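Local coordinates for protein UTP-glucose-1-phosphate uridylyltransferase 2 (Trypanosoma brucei, PDB 3GUE) that probably catalyses the reversible transfer of a uridylyl group from UTP to glucose 1-phosphate, giving UDP-glucose and diphosphate, at residues Cys247-Ser252 with Cys299-Asn304; Asp253-His258 with Arg279-Cys284. All blocks are in the same frame, centred on the assembly; numbering follows the deposited sequence.

Interaction 1. Residues Cys247-Ser252 with Cys299-Asn304; sequences CRRTES and CFFNTN. With UPG (uridine-5'-diphosphate-glucose), chain C.
Cys299 meets the chain of Cys247-Ser252 just where strand 242-248 ends. Its carbonyl O takes the Arg249 N-H at 2.7 Å. On its side-chain side the long, bent Arg248 brings NH1 to 3.4 Å from Cys299 CB; the short side chain lets the guanidinium lie close against that carbon. Phe300 pairs with Arg248 as an antiparallel non-hydrogen-bonded pair. Its ring carries the sulfur of its own neighbour Cys299 over one face, and it also packs on Leu58.

Phe301 forms the hydrogen-bonded pair with Cys247: its N-H reaches Cys247 O at 2.9 Å, and its O accepts from Cys247 N. With CG anti to the backbone N (chi1 -155°), its ring is met by the extended chain of Arg249, which crosses it at a slant, CG, CD and NE touching CD1 and CE1. Arg249 NE stands 3.3 Å from Phe301 CD1, the guanidinium and ring planes only 22° apart. The methylenes suit the hydrophobic ring, while the buried guanidinium binds the carbonyls of Asp253, Phe292 and His298. Asn302 points away from Cys247-Ser252, and its ND2 donates to O3' of UDP-glucose at 2.8 Å; its backbone O accepts from O4' in a very short bond. Thr303 sets its methyl CG2 3.5 Å from Cys247 SG, a compact apolar fit, while its hydroxyl bonds to Glu245 and Asn305. Asn304 closes an Asx turn, its N-H reaching Asn302 OD1 at 2.7 Å, and lays its amide against C2' of the glucose.

The pairing belongs to the central mixed sheet of the GT-A fold, where the start of the inner strand 300-309 brings Asn302 and Asn304 to the glucose end of the nucleotide-sugar pocket.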
loop_
_atom_site.group_PDB
_atom_site.type_symbol
_atom_site.label_atom_id
_atom_site.label_comp_id
_atom_site.label_asym_id
_atom_site.label_seq_id
_atom_site.Cartn_x
_atom_site.Cartn_y
_atom_site.Cartn_z
ATOM N N CYS A 247 12.875 -0.555 -4.182
ATOM C CA CYS A 247 14.018 -0.414 -3.292
ATOM C C CYS A 247 14.761 -1.747 -3.165
ATOM O O CYS A 247 14.162 -2.835 -3.284
ATOM C CB CYS A 247 13.554 0.066 -1.901
ATOM S SG CYS A 247 12.888 1.779 -1.821
ATOM N N ARG A 248 16.065 -1.663 -2.921
ATOM C CA ARG A 248 16.812 -2.785 -2.381
ATOM C C ARG A 248 16.065 -3.235 -1.114
ATOM O O ARG A 248 15.940 -2.490 -0.127
ATOM C CB ARG A 248 18.283 -2.385 -2.108
ATOM C CG ARG A 248 19.101 -3.352 -1.234
ATOM C CD ARG A 248 19.461 -4.625 -1.974
ATOM N NE ARG A 248 20.307 -5.530 -1.187
ATOM C CZ ARG A 248 20.761 -6.706 -1.620
ATOM N NH1 ARG A 248 20.465 -7.122 -2.845
ATOM N NH2 ARG A 248 21.519 -7.473 -0.829
ATOM N N ARG A 249 15.503 -4.435 -1.195
ATOM C CA ARG A 249 14.776 -5.025 -0.100
ATOM C C ARG A 249 15.632 -5.122 1.171
ATOM O O ARG A 249 16.816 -5.428 1.095
ATOM C CB ARG A 249 14.274 -6.406 -0.494
ATOM C CG ARG A 249 13.053 -6.870 0.293
ATOM C CD ARG A 249 12.600 -8.190 -0.268
ATOM N NE ARG A 249 11.440 -8.758 0.415
ATOM C CZ ARG A 249 10.972 -9.973 0.169
ATOM N NH1 ARG A 249 11.556 -10.736 -0.760
ATOM N NH2 ARG A 249 9.912 -10.414 0.818
ATOM N N THR A 250 14.998 -4.853 2.318
ATOM C CA THR A 250 15.600 -4.968 3.650
ATOM C C THR A 250 14.876 -6.054 4.445
ATOM O O THR A 250 13.846 -6.581 4.010
ATOM C CB THR A 250 15.507 -3.635 4.450
ATOM O OG1 THR A 250 14.128 -3.291 4.655
ATOM C CG2 THR A 250 16.214 -2.487 3.713
ATOM N N GLU A 251 15.402 -6.381 5.620
ATOM C CA GLU A 251 14.776 -7.362 6.500
ATOM C C GLU A 251 13.352 -6.949 6.944
ATOM O O GLU A 251 12.503 -7.813 7.194
ATOM C CB GLU A 251 15.677 -7.605 7.707
ATOM C CG GLU A 251 15.692 -9.034 8.203
ATOM C CD GLU A 251 16.240 -9.159 9.616
ATOM O OE1 GLU A 251 17.282 -8.530 9.928
ATOM O OE2 GLU A 251 15.621 -9.894 10.422
ATOM N N SER A 252 13.086 -5.640 7.010
ATOM C CA SER A 252 11.740 -5.134 7.318
ATOM C C SER A 252 10.692 -5.301 6.183
ATOM O O SER A 252 9.496 -5.127 6.408
ATOM C CB SER A 252 11.818 -3.668 7.770
ATOM O OG SER A 252 12.211 -2.822 6.708
ATOM N N CYS A 299 15.331 -9.379 -4.162
ATOM C CA CYS A 299 15.916 -8.175 -3.562
ATOM C C CYS A 299 15.358 -6.846 -4.042
ATOM O O CYS A 299 15.749 -5.782 -3.533
ATOM C CB CYS A 299 17.434 -8.165 -3.823
ATOM S SG CYS A 299 17.925 -8.358 -5.552
ATOM N N PHE A 300 14.470 -6.896 -5.031
ATOM C CA PHE A 300 13.839 -5.680 -5.543
ATOM C C PHE A 300 12.360 -5.592 -5.147
ATOM O O PHE A 300 11.503 -6.311 -5.665
ATOM C CB PHE A 300 14.058 -5.540 -7.049
ATOM C CG PHE A 300 15.505 -5.453 -7.438
ATOM C CD1 PHE A 300 16.304 -4.406 -6.984
ATOM C CD2 PHE A 300 16.077 -6.431 -8.237
ATOM C CE1 PHE A 300 17.645 -4.340 -7.325
ATOM C CE2 PHE A 300 17.434 -6.356 -8.623
ATOM C CZ PHE A 300 18.215 -5.313 -8.158
ATOM N N PHE A 301 12.085 -4.700 -4.196
ATOM C CA PHE A 301 10.775 -4.628 -3.538
ATOM C C PHE A 301 10.011 -3.416 -4.057
ATOM O O PHE A 301 10.502 -2.303 -3.993
ATOM C CB PHE A 301 10.971 -4.527 -2.004
ATOM C CG PHE A 301 9.806 -5.041 -1.189
ATOM C CD1 PHE A 301 9.584 -6.412 -1.034
ATOM C CD2 PHE A 301 8.958 -4.159 -0.540
ATOM C CE1 PHE A 301 8.525 -6.869 -0.270
ATOM C CE2 PHE A 301 7.896 -4.618 0.224
ATOM C CZ PHE A 301 7.678 -5.961 0.371
ATOM N N ASN A 302 8.801 -3.660 -4.561
ATOM C CA ASN A 302 7.916 -2.602 -5.024
ATOM C C ASN A 302 7.521 -1.605 -3.904
ATOM O O ASN A 302 7.012 -2.008 -2.849
ATOM C CB ASN A 302 6.665 -3.229 -5.659
ATOM C CG ASN A 302 5.673 -2.201 -6.128
ATOM O OD1 ASN A 302 6.055 -1.058 -6.530
ATOM N ND2 ASN A 302 4.373 -2.578 -6.102
ATOM N N THR A 303 7.788 -0.320 -4.149
ATOM C CA THR A 303 7.420 0.760 -3.240
ATOM C C THR A 303 5.947 1.137 -3.444
ATOM O O THR A 303 5.354 1.775 -2.587
ATOM C CB THR A 303 8.252 2.034 -3.464
ATOM O OG1 THR A 303 7.916 2.613 -4.730
ATOM C CG2 THR A 303 9.791 1.792 -3.382
ATOM N N ASN A 304 5.391 0.752 -4.599
ATOM C CA ASN A 304 4.045 1.172 -5.082
ATOM C C ASN A 304 3.994 2.687 -5.449
ATOM O O ASN A 304 2.928 3.242 -5.680
ATOM C CB ASN A 304 2.890 0.706 -4.143
ATOM C CG ASN A 304 1.712 0.016 -4.926
ATOM O OD1 ASN A 304 1.917 -0.510 -6.029
ATOM N ND2 ASN A 304 0.494 0.046 -4.362
HETATM N N1 UPG C . -5.889 0.488 -1.187
HETATM C C2 UPG C . -6.898 1.064 -1.985
HETATM N N3 UPG C . -7.877 0.220 -2.476
HETATM C C4 UPG C . -7.904 -1.131 -2.226
HETATM C C5 UPG C . -6.895 -1.716 -1.451
HETATM C C6 UPG C . -5.880 -0.920 -0.929
HETATM O O2 UPG C . -6.983 2.273 -2.251
HETATM O O4 UPG C . -8.839 -1.786 -2.706
HETATM C C1C UPG C . -4.800 1.355 -0.633
HETATM C C2C UPG C . -4.413 1.260 0.846
HETATM O O2C UPG C . -5.308 2.032 1.659
HETATM C C3C UPG C . -3.030 1.906 0.796
HETATM C C4C UPG C . -2.469 1.375 -0.513
HETATM O O4C UPG C . -3.602 0.976 -1.332
HETATM O O3C UPG C . -3.182 3.319 0.673
HETATM C C5C UPG C . -1.581 0.107 -0.290
HETATM O O5C UPG C . -2.295 -1.017 0.148
HETATM P PA UPG C . -1.689 -1.999 1.276
HETATM O O1A UPG C . -1.207 -1.091 2.356
HETATM O O2A UPG C . -2.615 -3.088 1.607
HETATM O O3A UPG C . -0.359 -2.598 0.514
HETATM P PB UPG C . -0.267 -3.935 -0.410
HETATM O O1B UPG C . -1.313 -3.849 -1.443
HETATM O O2B UPG C . -0.154 -5.166 0.434
HETATM O O3B UPG C . 1.209 -3.715 -1.000
HETATM C "C1'" UPG C . 1.454 -2.565 -1.892
HETATM C "C2'" UPG C . 1.938 -3.084 -3.239
HETATM C "C3'" UPG C . 3.188 -3.918 -2.989
HETATM C "C4'" UPG C . 4.264 -3.024 -2.350
HETATM C "C5'" UPG C . 3.730 -2.396 -1.038
HETATM C "C6'" UPG C . 4.638 -1.288 -0.573
HETATM O "O2'" UPG C . 0.937 -3.901 -3.874
HETATM O "O3'" UPG C . 3.608 -4.501 -4.210
HETATM O "O4'" UPG C . 5.441 -3.770 -2.084
HETATM O "O5'" UPG C . 2.434 -1.758 -1.210
HETATM O "O6'" UPG C . 4.353 -0.988 0.795
#

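Interaction 2. Residues Asp253-His258 with Arg279-Cys284; sequences DKKGGH and RESAQC. With UPG (uridine-5'-diphosphate-glucose), chain C.
His258 and Arg279 lie side by side and point the same way across a short antiparallel ladder, strands 257-262 and 275-280 of a three-stranded sheet beside the sugar pocket. The guanidinium stands nearly perpendicular to the imidazole, 83° between planes, and turns its NE/NH2 edge to the ring. Arg279 NE and NH2 each lie 3.0 Å from His258 NE2, so one acceptor nitrogen receives two N-H groups. The bend at chi3 (56°) swings the guanidinium back to this position, and Glu49 forms a salt bridge with NH2. The backbones of His258 and Arg279 also bond in both directions, as a hydrogen-bonded antiparallel pair.

On the other face, Glu280 bends at chi2 (-69°) over Gly257. The carboxylate fills the place beside Gly257 CA, with OE2 3.3 Å from it, which suits a residue without a side chain. Glu280 OE1 and OE2 accept from O2' and O3' of UDP-glucose, each at 2.5 Å, while Gly257 N donates to O4'. Gly256 has backbone angles that only glycine readily adopts, and its N-H points almost straight at Ser281 OG, 3.2 Å away.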
loop_
_atom_site.group_PDB
_atom_site.type_symbol
_atom_site.label_atom_id
_atom_site.label_comp_id
_atom_site.label_asym_id
_atom_site.label_seq_id
_atom_site.Cartn_x
_atom_site.Cartn_y
_atom_site.Cartn_z
ATOM N N ASP A 253 11.112 -5.632 4.962
ATOM C CA ASP A 253 10.130 -5.718 3.850
ATOM C C ASP A 253 9.595 -7.146 3.782
ATOM O O ASP A 253 10.181 -8.004 3.109
ATOM C CB ASP A 253 10.712 -5.280 2.495
ATOM C CG ASP A 253 11.336 -3.873 2.527
ATOM O OD1 ASP A 253 10.675 -2.911 2.984
ATOM O OD2 ASP A 253 12.492 -3.737 2.085
ATOM N N LYS A 254 8.477 -7.390 4.468
ATOM C CA LYS A 254 7.941 -8.759 4.626
ATOM C C LYS A 254 6.574 -8.943 3.962
ATOM O O LYS A 254 6.193 -10.068 3.546
ATOM C CB LYS A 254 7.810 -9.081 6.098
ATOM C CG LYS A 254 9.141 -9.253 6.795
ATOM C CD LYS A 254 8.947 -9.570 8.253
ATOM C CE LYS A 254 10.290 -9.723 8.954
ATOM N NZ LYS A 254 11.291 -10.564 8.183
ATOM N N LYS A 255 5.842 -7.833 3.908
ATOM C CA LYS A 255 4.502 -7.781 3.325
ATOM C C LYS A 255 4.434 -6.740 2.192
ATOM O O LYS A 255 4.774 -5.573 2.369
ATOM C CB LYS A 255 3.450 -7.466 4.431
ATOM C CG LYS A 255 3.316 -8.605 5.493
ATOM C CD LYS A 255 2.315 -8.217 6.613
ATOM C CE LYS A 255 0.837 -8.283 6.170
ATOM N NZ LYS A 255 -0.085 -7.601 7.184
ATOM N N GLY A 256 4.003 -7.203 1.025
ATOM C CA GLY A 256 3.872 -6.384 -0.166
ATOM C C GLY A 256 4.257 -7.266 -1.336
ATOM O O GLY A 256 3.948 -8.452 -1.346
ATOM N N GLY A 257 4.929 -6.695 -2.333
ATOM C CA GLY A 257 5.356 -7.463 -3.495
ATOM C C GLY A 257 6.795 -7.270 -3.942
ATOM O O GLY A 257 7.333 -6.181 -3.842
ATOM N N HIS A 258 7.405 -8.347 -4.411
ATOM C CA HIS A 258 8.712 -8.280 -5.078
ATOM C C HIS A 258 8.561 -8.565 -6.563
ATOM O O HIS A 258 7.607 -9.232 -6.999
ATOM C CB HIS A 258 9.731 -9.252 -4.458
ATOM C CG HIS A 258 9.410 -10.695 -4.684
ATOM N ND1 HIS A 258 9.773 -11.367 -5.830
ATOM C CD2 HIS A 258 8.746 -11.593 -3.917
ATOM C CE1 HIS A 258 9.365 -12.622 -5.754
ATOM N NE2 HIS A 258 8.737 -12.786 -4.606
ATOM N N ARG A 279 5.044 -10.455 -7.682
ATOM C CA ARG A 279 4.435 -11.438 -6.783
ATOM C C ARG A 279 4.111 -10.800 -5.427
ATOM O O ARG A 279 5.027 -10.486 -4.651
ATOM C CB ARG A 279 5.293 -12.663 -6.605
ATOM C CG ARG A 279 4.587 -13.735 -5.775
ATOM C CD ARG A 279 5.324 -15.013 -5.691
ATOM N NE ARG A 279 6.687 -14.896 -5.171
ATOM C CZ ARG A 279 7.469 -15.940 -4.945
ATOM N NH1 ARG A 279 7.001 -17.159 -5.172
ATOM N NH2 ARG A 279 8.709 -15.773 -4.493
ATOM N N GLU A 280 2.812 -10.595 -5.180
ATOM C CA GLU A 280 2.302 -10.050 -3.906
ATOM C C GLU A 280 2.276 -11.115 -2.816
ATOM O O GLU A 280 2.332 -12.306 -3.109
ATOM C CB GLU A 280 0.901 -9.495 -4.084
ATOM C CG GLU A 280 0.783 -8.273 -5.007
ATOM C CD GLU A 280 1.414 -7.023 -4.428
ATOM O OE1 GLU A 280 0.856 -6.397 -3.504
ATOM O OE2 GLU A 280 2.466 -6.652 -4.924
ATOM N N SER A 281 2.168 -10.683 -1.563
ATOM C CA SER A 281 1.960 -11.605 -0.436
ATOM C C SER A 281 0.818 -12.608 -0.673
ATOM O O SER A 281 0.972 -13.812 -0.421
ATOM C CB SER A 281 1.672 -10.804 0.833
ATOM O OG SER A 281 2.847 -10.221 1.343
ATOM N N ALA A 282 -0.315 -12.098 -1.146
ATOM C CA ALA A 282 -1.504 -12.902 -1.412
ATOM C C ALA A 282 -1.356 -13.893 -2.583
ATOM O O ALA A 282 -2.207 -14.767 -2.775
ATOM C CB ALA A 282 -2.681 -11.996 -1.656
ATOM N N GLN A 283 -0.276 -13.760 -3.346
ATOM C CA GLN A 283 -0.017 -14.624 -4.510
ATOM C C GLN A 283 1.023 -15.680 -4.174
ATOM O O GLN A 283 1.393 -16.498 -5.014
ATOM C CB GLN A 283 0.439 -13.786 -5.707
ATOM C CG GLN A 283 -0.666 -12.977 -6.363
ATOM C CD GLN A 283 -0.132 -11.975 -7.370
ATOM O OE1 GLN A 283 0.833 -11.249 -7.082
ATOM N NE2 GLN A 283 -0.769 -11.904 -8.557
ATOM N N CYS A 284 1.506 -15.661 -2.938
ATOM C CA CYS A 284 2.561 -16.572 -2.545
ATOM C C CYS A 284 1.988 -17.761 -1.788
ATOM O O CYS A 284 1.422 -17.596 -0.704
ATOM C CB CYS A 284 3.680 -15.860 -1.756
ATOM S SG CYS A 284 5.023 -16.970 -1.259
HETATM N N1 UPG C . -5.889 0.488 -1.187
HETATM C C2 UPG C . -6.898 1.064 -1.985
HETATM N N3 UPG C . -7.877 0.220 -2.476
HETATM C C4 UPG C . -7.904 -1.131 -2.226
HETATM C C5 UPG C . -6.895 -1.716 -1.451
HETATM C C6 UPG C . -5.880 -0.920 -0.929
HETATM O O2 UPG C . -6.983 2.273 -2.251
HETATM O O4 UPG C . -8.839 -1.786 -2.706
HETATM C C1C UPG C . -4.800 1.355 -0.633
HETATM C C2C UPG C . -4.413 1.260 0.846
HETATM O O2C UPG C . -5.308 2.032 1.659
HETATM C C3C UPG C . -3.030 1.906 0.796
HETATM C C4C UPG C . -2.469 1.375 -0.513
HETATM O O4C UPG C . -3.602 0.976 -1.332
HETATM O O3C UPG C . -3.182 3.319 0.673
HETATM C C5C UPG C . -1.581 0.107 -0.290
HETATM O O5C UPG C . -2.295 -1.017 0.148
HETATM P PA UPG C . -1.689 -1.999 1.276
HETATM O O1A UPG C . -1.207 -1.091 2.356
HETATM O O2A UPG C . -2.615 -3.088 1.607
HETATM O O3A UPG C . -0.359 -2.598 0.514
HETATM P PB UPG C . -0.267 -3.935 -0.410
HETATM O O1B UPG C . -1.313 -3.849 -1.443
HETATM O O2B UPG C . -0.154 -5.166 0.434
HETATM O O3B UPG C . 1.209 -3.715 -1.000
HETATM C "C1'" UPG C . 1.454 -2.565 -1.892
HETATM C "C2'" UPG C . 1.938 -3.084 -3.239
HETATM C "C3'" UPG C . 3.188 -3.918 -2.989
HETATM C "C4'" UPG C . 4.264 -3.024 -2.350
HETATM C "C5'" UPG C . 3.730 -2.396 -1.038
HETATM C "C6'" UPG C . 4.638 -1.288 -0.573
HETATM O "O2'" UPG C . 0.937 -3.901 -3.874
HETATM O "O3'" UPG C . 3.608 -4.501 -4.210
HETATM O "O4'" UPG C . 5.441 -3.770 -2.084
HETATM O "O5'" UPG C . 2.434 -1.758 -1.210
HETATM O "O6'" UPG C . 4.353 -0.988 0.795
HETATM O O HOH W 1 3.922 -11.561 3.022
#

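How the interactions relate
Both contacts are largely buried and both touch the glucose of UDP-glucose, but they belong to different sheets. Interaction 1 pairs neighbouring strands of the central mixed sheet, whereas interaction 2 pairs strands of a small antiparallel sheet. Their centres lie 10 Å apart, and the two meet where Asn302 N comes within 3.0 Å of Gly257 O, a probable hydrogen bond. Interaction 1 relies on backbone pairing, apolar contacts and amides at the sugar; interaction 2 relies on an arginine-histidine pair, glycines and a carboxylate. Arg248 and Lys255 lie at their exposed margins. The two first segments are one continuous run of chain, 247-258, leading from one sheet to the other.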